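Local coordinates for C protein alpha-antigen (Streptococcus agalactiae, PDB 1YWM) that may play a role in both virulence and immunity as a peptidoglycan-anchored surface protein of group B Streptococcus, at residues A25-I36 and Q57-F65. Sequence-based numbering, arbitrary orientation.
Sequences AATLNTSITKNI and QLIVLEQGF
Thr27 and Val60 face each other across a short two-stranded antiparallel sheet, 26-28 with 59-61, in the fibronectin-like beta sandwich of the N-terminal domain. They form a hydrogen-bonded pair: Thr27 N gives to Val60 O at 2.9 Å, and Val60 N returns to Thr27 O. Their side chains run side by side, with the Thr27 methyl CG2 3.9 Å from Val60 CB. Thr27 OG1 is turned anti to its own N (chi1 -176°) and reaches Ser19 O, a rotation that places CG2 between the backbone N and the carbonyl carbon.

The Ala26 and Leu61 side chains share the face that looks into the sandwich. Ala26 CB lies beside Leu61 CD2, while Ile96 and Val114 of the larger sheet also meet Ala26. At the next pair the Leu28 and Ile59 side chains diverge from the backbone but cross at about a right angle, Leu28 CD1 touching Ile59 CG2, backed by Val116 and Tyr94 respectively.

Beyond the paired strands, Asn29 N donates to Leu58 O over 2.7 Å, coming from above the carbonyl plane, 39° out of it. A type I turn from Asn29 to Ile32 then bends the chain around Leu58. With its CG set beside the backbone N (chi1 -53°), Leu58 brings CD2 against both Ile32 CG2 and Asn35 CB, 3.8 Å from each, and Ile36 CD1 packs near Leu58 CB. Asn29 OD1 accepts from Ser31 OG at 2.8 Å.

At the opposite end Glu62 N points almost straight at Ala25 O, and the type II turn from Glu62 to Phe65 brings the aromatic ring back beside Ala25, just ahead of strand 26-28. Ala25 CB lies over one face of the Phe65 ring in a CH-pi contact, 3.7 Å from its centroid and displaced toward CG and CD1.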
ATOM      1  N   ALA A  25      11.656 -23.677   4.930  1.00 20.97           N
ATOM      2  CA  ALA A  25      12.207 -23.583   3.585  1.00 22.66           C
ATOM      3  C   ALA A  25      11.835 -22.262   2.917  1.00 22.27           C
ATOM      4  O   ALA A  25      12.099 -22.055   1.722  1.00 25.41           O
ATOM      5  CB  ALA A  25      11.708 -24.766   2.753  1.00 18.97           C
ATOM      6  N   ALA A  26      11.195 -21.368   3.673  1.00 22.99           N
ATOM      7  CA  ALA A  26      10.786 -20.075   3.116  1.00 22.47           C
ATOM      8  C   ALA A  26      11.259 -18.939   4.011  1.00 20.48           C
ATOM      9  O   ALA A  26      11.369 -19.098   5.221  1.00 20.72           O
ATOM     10  CB  ALA A  26       9.266 -19.999   2.943  1.00 20.94           C
ATOM     11  N   THR A  27      11.531 -17.791   3.408  1.00 23.57           N
ATOM     12  CA  THR A  27      11.823 -16.612   4.203  1.00 24.42           C
ATOM     13  C   THR A  27      11.237 -15.348   3.552  1.00 22.07           C
ATOM     14  O   THR A  27      11.187 -15.210   2.330  1.00 22.70           O
ATOM     15  CB  THR A  27      13.351 -16.493   4.483  1.00 35.68           C
ATOM     16  OG1 THR A  27      13.590 -15.378   5.354  1.00 53.55           O
ATOM     17  CG2 THR A  27      14.111 -16.134   3.232  1.00 33.75           C
ATOM     18  N   LEU A  28      10.805 -14.429   4.397  1.00 20.39           N
ATOM     19  CA  LEU A  28      10.144 -13.212   3.941  1.00 28.88           C
ATOM     20  C   LEU A  28      11.149 -12.349   3.187  1.00 26.56           C
ATOM     21  O   LEU A  28      12.259 -12.149   3.668  1.00 29.92           O
ATOM     22  CB  LEU A  28       9.610 -12.458   5.159  1.00 26.24           C
ATOM     23  CG  LEU A  28       8.292 -11.713   5.066  1.00 33.49           C
ATOM     24  CD1 LEU A  28       7.197 -12.618   4.554  1.00 33.11           C
ATOM     25  CD2 LEU A  28       7.931 -11.129   6.434  1.00 25.34           C
ATOM     26  N   ASN A  29      10.778 -11.882   1.997  1.00 25.65           N
ATOM     27  CA  ASN A  29      11.620 -10.971   1.217  1.00 24.97           C
ATOM     28  C   ASN A  29      11.493  -9.497   1.683  1.00 28.53           C
ATOM     29  O   ASN A  29      10.699  -8.723   1.137  1.00 28.91           O
ATOM     30  CB  ASN A  29      11.294 -11.102  -0.272  1.00 28.31           C
ATOM     31  CG  ASN A  29      12.327 -10.416  -1.166  1.00 39.01           C
ATOM     32  OD1 ASN A  29      13.220  -9.712  -0.689  1.00 30.62           O
ATOM     33  ND2 ASN A  29      12.196 -10.616  -2.470  1.00 39.99           N
ATOM     34  N   THR A  30      12.294  -9.114   2.672  1.00 31.52           N
ATOM     35  CA  THR A  30      12.206  -7.773   3.283  1.00 36.44           C
ATOM     36  C   THR A  30      12.709  -6.621   2.387  1.00 37.32           C
ATOM     37  O   THR A  30      12.574  -5.430   2.740  1.00 35.28           O
ATOM     38  CB  THR A  30      12.952  -7.744   4.617  1.00 35.92           C
ATOM     39  OG1 THR A  30      14.262  -8.286   4.424  1.00 34.10           O
ATOM     40  CG2 THR A  30      12.299  -8.684   5.638  1.00 42.51           C
ATOM     41  N   SER A  31      13.272  -6.975   1.237  1.00 32.53           N
ATOM     42  CA  SER A  31      13.716  -6.002   0.243  1.00 35.63           C
ATOM     43  C   SER A  31      12.553  -5.335  -0.522  1.00 34.70           C
ATOM     44  O   SER A  31      12.722  -4.278  -1.144  1.00 33.62           O
ATOM     45  CB  SER A  31      14.686  -6.667  -0.727  1.00 32.07           C
ATOM     46  OG  SER A  31      14.003  -7.269  -1.812  1.00 39.82           O
ATOM     47  N   ILE A  32      11.385  -5.965  -0.486  1.00 26.99           N
ATOM     48  CA  ILE A  32      10.185  -5.429  -1.126  1.00 23.18           C
ATOM     49  C   ILE A  32       9.508  -4.479  -0.124  1.00 24.22           C
ATOM     50  O   ILE A  32       8.447  -4.773   0.475  1.00 20.94           O
ATOM     51  CB  ILE A  32       9.274  -6.566  -1.649  1.00 22.33           C
ATOM     52  CG1 ILE A  32      10.083  -7.421  -2.643  1.00 32.73           C
ATOM     53  CG2 ILE A  32       8.066  -6.004  -2.345  1.00 22.07           C
ATOM     54  CD1 ILE A  32       9.362  -8.635  -3.172  1.00 39.56           C
ATOM     55  N   THR A  33      10.144  -3.321   0.038  1.00 21.16           N
ATOM     56  CA  THR A  33       9.744  -2.355   1.054  1.00 24.26           C
ATOM     57  C   THR A  33       8.356  -1.752   0.862  1.00 20.94           C
ATOM     58  O   THR A  33       7.750  -1.316   1.862  1.00 24.96           O
ATOM     59  CB  THR A  33      10.790  -1.229   1.238  1.00 27.48           C
ATOM     60  OG1 THR A  33      11.169  -0.711  -0.041  1.00 25.50           O
ATOM     61  CG2 THR A  33      12.065  -1.790   1.833  1.00 34.64           C
ATOM     62  N   LYS A  34       7.837  -1.727  -0.369  1.00 19.03           N
ATOM     63  CA  LYS A  34       6.432  -1.304  -0.518  1.00 17.37           C
ATOM     64  C   LYS A  34       5.457  -2.197   0.304  1.00 21.38           C
ATOM     65  O   LYS A  34       4.435  -1.715   0.809  1.00 17.02           O
ATOM     66  CB  LYS A  34       6.012  -1.244  -1.990  1.00 16.66           C
ATOM     67  CG  LYS A  34       4.595  -0.791  -2.215  1.00 17.87           C
ATOM     68  CD  LYS A  34       4.334   0.631  -1.670  1.00 22.65           C
ATOM     69  CE  LYS A  34       2.900   1.101  -1.964  1.00 17.94           C
ATOM     70  NZ  LYS A  34       2.602   1.286  -3.449  1.00 17.21           N
ATOM     71  N   ASN A  35       5.783  -3.484   0.447  1.00 19.35           N
ATOM     72  CA  ASN A  35       4.868  -4.452   1.043  1.00 18.21           C
ATOM     73  C   ASN A  35       5.291  -5.078   2.377  1.00 19.24           C
ATOM     74  O   ASN A  35       4.455  -5.618   3.085  1.00 21.29           O
ATOM     75  CB  ASN A  35       4.548  -5.559   0.021  1.00 14.68           C
ATOM     76  CG  ASN A  35       3.900  -5.014  -1.228  1.00 19.97           C
ATOM     77  OD1 ASN A  35       4.560  -4.881  -2.267  1.00 21.22           O
ATOM     78  ND2 ASN A  35       2.605  -4.668  -1.134  1.00 13.83           N
ATOM     79  N   ILE A  36       6.587  -5.039   2.674  1.00 18.62           N
ATOM     80  CA  ILE A  36       7.158  -5.643   3.875  1.00 23.50           C
ATOM     81  C   ILE A  36       7.855  -4.555   4.691  1.00 23.74           C
ATOM     82  O   ILE A  36       8.789  -3.894   4.200  1.00 28.86           O
ATOM     83  CB  ILE A  36       8.192  -6.763   3.497  1.00 23.36           C
ATOM     84  CG1 ILE A  36       7.581  -7.802   2.544  1.00 21.87           C
ATOM     85  CG2 ILE A  36       8.744  -7.418   4.746  1.00 26.42           C
ATOM     86  CD1 ILE A  36       6.335  -8.581   3.102  1.00 25.37           C
ATOM     87  N   GLN A  57       5.771 -13.372  -4.533  1.00 24.68           N
ATOM     88  CA  GLN A  57       7.015 -12.637  -4.727  1.00 23.48           C
ATOM     89  C   GLN A  57       7.535 -12.040  -3.416  1.00 26.58           C
ATOM     90  O   GLN A  57       8.651 -11.537  -3.375  1.00 24.32           O
ATOM     91  CB  GLN A  57       6.864 -11.580  -5.845  1.00 25.91           C
ATOM     92  CG  GLN A  57       6.706 -12.213  -7.237  1.00 30.65           C
ATOM     93  CD  GLN A  57       6.375 -11.223  -8.341  1.00 56.61           C
ATOM     94  OE1 GLN A  57       6.468 -10.007  -8.154  1.00 54.26           O
ATOM     95  NE2 GLN A  57       5.982 -11.746  -9.500  1.00 55.64           N
ATOM     96  N   LEU A  58       6.759 -12.161  -2.331  1.00 19.87           N
ATOM     97  CA  LEU A  58       7.157 -11.599  -1.041  1.00 18.02           C
ATOM     98  C   LEU A  58       7.955 -12.587  -0.208  1.00 28.22           C
ATOM     99  O   LEU A  58       8.391 -12.270   0.896  1.00 25.55           O
ATOM    100  CB  LEU A  58       5.924 -11.103  -0.267  1.00 17.60           C
ATOM    101  CG  LEU A  58       5.007 -10.127  -1.042  1.00 18.66           C
ATOM    102  CD1 LEU A  58       3.774  -9.754  -0.198  1.00 21.42           C
ATOM    103  CD2 LEU A  58       5.810  -8.871  -1.417  1.00 26.49           C
ATOM    104  N   ILE A  59       8.154 -13.792  -0.738  1.00 30.07           N
ATOM    105  CA  ILE A  59       8.953 -14.778  -0.016  1.00 24.12           C
ATOM    106  C   ILE A  59      10.040 -15.376  -0.884  1.00 29.28           C
ATOM    107  O   ILE A  59       9.945 -15.355  -2.113  1.00 28.19           O
ATOM    108  CB  ILE A  59       8.080 -15.889   0.552  1.00 25.95           C
ATOM    109  CG1 ILE A  59       7.252 -16.543  -0.559  1.00 22.48           C
ATOM    110  CG2 ILE A  59       7.234 -15.366   1.716  1.00 30.93           C
ATOM    111  CD1 ILE A  59       7.150 -18.021  -0.376  1.00 32.41           C
ATOM    112  N   VAL A  60      11.080 -15.894  -0.231  1.00 26.39           N
ATOM    113  CA  VAL A  60      12.146 -16.580  -0.941  1.00 31.46           C
ATOM    114  C   VAL A  60      12.101 -18.050  -0.530  1.00 26.91           C
ATOM    115  O   VAL A  60      12.116 -18.374   0.656  1.00 28.91           O
ATOM    116  CB  VAL A  60      13.529 -15.951  -0.628  1.00 31.70           C
ATOM    117  CG1 VAL A  60      14.658 -16.775  -1.253  1.00 32.73           C
ATOM    118  CG2 VAL A  60      13.590 -14.513  -1.114  1.00 33.69           C
ATOM    119  N   LEU A  61      12.043 -18.927  -1.524  1.00 26.54           N
ATOM    120  CA  LEU A  61      11.914 -20.362  -1.288  1.00 25.23           C
ATOM    121  C   LEU A  61      13.179 -21.094  -1.650  1.00 29.27           C
ATOM    122  O   LEU A  61      13.818 -20.812  -2.679  1.00 29.12           O
ATOM    123  CB  LEU A  61      10.817 -20.937  -2.157  1.00 29.83           C
ATOM    124  CG  LEU A  61       9.396 -20.846  -1.677  1.00 34.55           C
ATOM    125  CD1 LEU A  61       8.546 -21.042  -2.901  1.00 23.87           C
ATOM    126  CD2 LEU A  61       9.157 -21.944  -0.624  1.00 28.12           C
ATOM    127  N   GLU A  62      13.519 -22.045  -0.799  1.00 29.40           N
ATOM    128  CA  GLU A  62      14.577 -23.008  -1.059  1.00 28.81           C
ATOM    129  C   GLU A  62      14.225 -23.891  -2.255  1.00 32.65           C
ATOM    130  O   GLU A  62      13.038 -24.166  -2.530  1.00 30.41           O
ATOM    131  CB  GLU A  62      14.793 -23.862   0.198  1.00 26.50           C
ATOM    132  CG  GLU A  62      15.893 -23.356   1.114  1.00 50.15           C
ATOM    133  CD  GLU A  62      15.874 -23.998   2.498  1.00 64.55           C
ATOM    134  OE1 GLU A  62      15.497 -25.199   2.629  1.00 42.85           O
ATOM    135  OE2 GLU A  62      16.249 -23.290   3.461  1.00 52.31           O
ATOM    136  N   GLN A  63      15.253 -24.323  -2.982  1.00 32.85           N
ATOM    137  CA  GLN A  63      15.069 -25.245  -4.099  1.00 32.89           C
ATOM    138  C   GLN A  63      14.347 -26.507  -3.608  1.00 23.41           C
ATOM    139  O   GLN A  63      14.623 -26.998  -2.511  1.00 23.10           O
ATOM    140  CB  GLN A  63      16.425 -25.596  -4.734  1.00 38.98           C
ATOM    141  CG  GLN A  63      16.336 -26.262  -6.116  1.00 56.64           C
ATOM    142  CD  GLN A  63      16.386 -27.794  -6.054  1.00 73.54           C
ATOM    143  OE1 GLN A  63      15.865 -28.477  -6.946  1.00 76.18           O
ATOM    144  NE2 GLN A  63      17.012 -28.333  -5.007  1.00 73.24           N
ATOM    145  N   GLY A  64      13.400 -26.987  -4.408  1.00 25.12           N
ATOM    146  CA  GLY A  64      12.667 -28.197  -4.105  1.00 28.50           C
ATOM    147  C   GLY A  64      11.379 -27.967  -3.341  1.00 30.84           C
ATOM    148  O   GLY A  64      10.652 -28.922  -3.066  1.00 30.11           O
ATOM    149  N   PHE A  65      11.092 -26.711  -2.987  1.00 20.43           N
ATOM    150  CA  PHE A  65       9.869 -26.401  -2.248  1.00 16.36           C
ATOM    151  C   PHE A  65       8.997 -25.395  -2.988  1.00 20.70           C
ATOM    152  O   PHE A  65       9.509 -24.550  -3.729  1.00 21.16           O
ATOM    153  CB  PHE A  65      10.243 -25.870  -0.867  1.00 16.63           C
ATOM    154  CG  PHE A  65      10.875 -26.914   0.002  1.00 18.41           C
ATOM    155  CD1 PHE A  65      12.257 -27.040   0.067  1.00 26.15           C
ATOM    156  CD2 PHE A  65      10.086 -27.819   0.693  1.00 16.72           C
ATOM    157  CE1 PHE A  65      12.845 -28.028   0.850  1.00 21.87           C
ATOM    158  CE2 PHE A  65      10.685 -28.834   1.489  1.00 15.50           C
ATOM    159  CZ  PHE A  65      12.059 -28.921   1.557  1.00 25.13           C
TER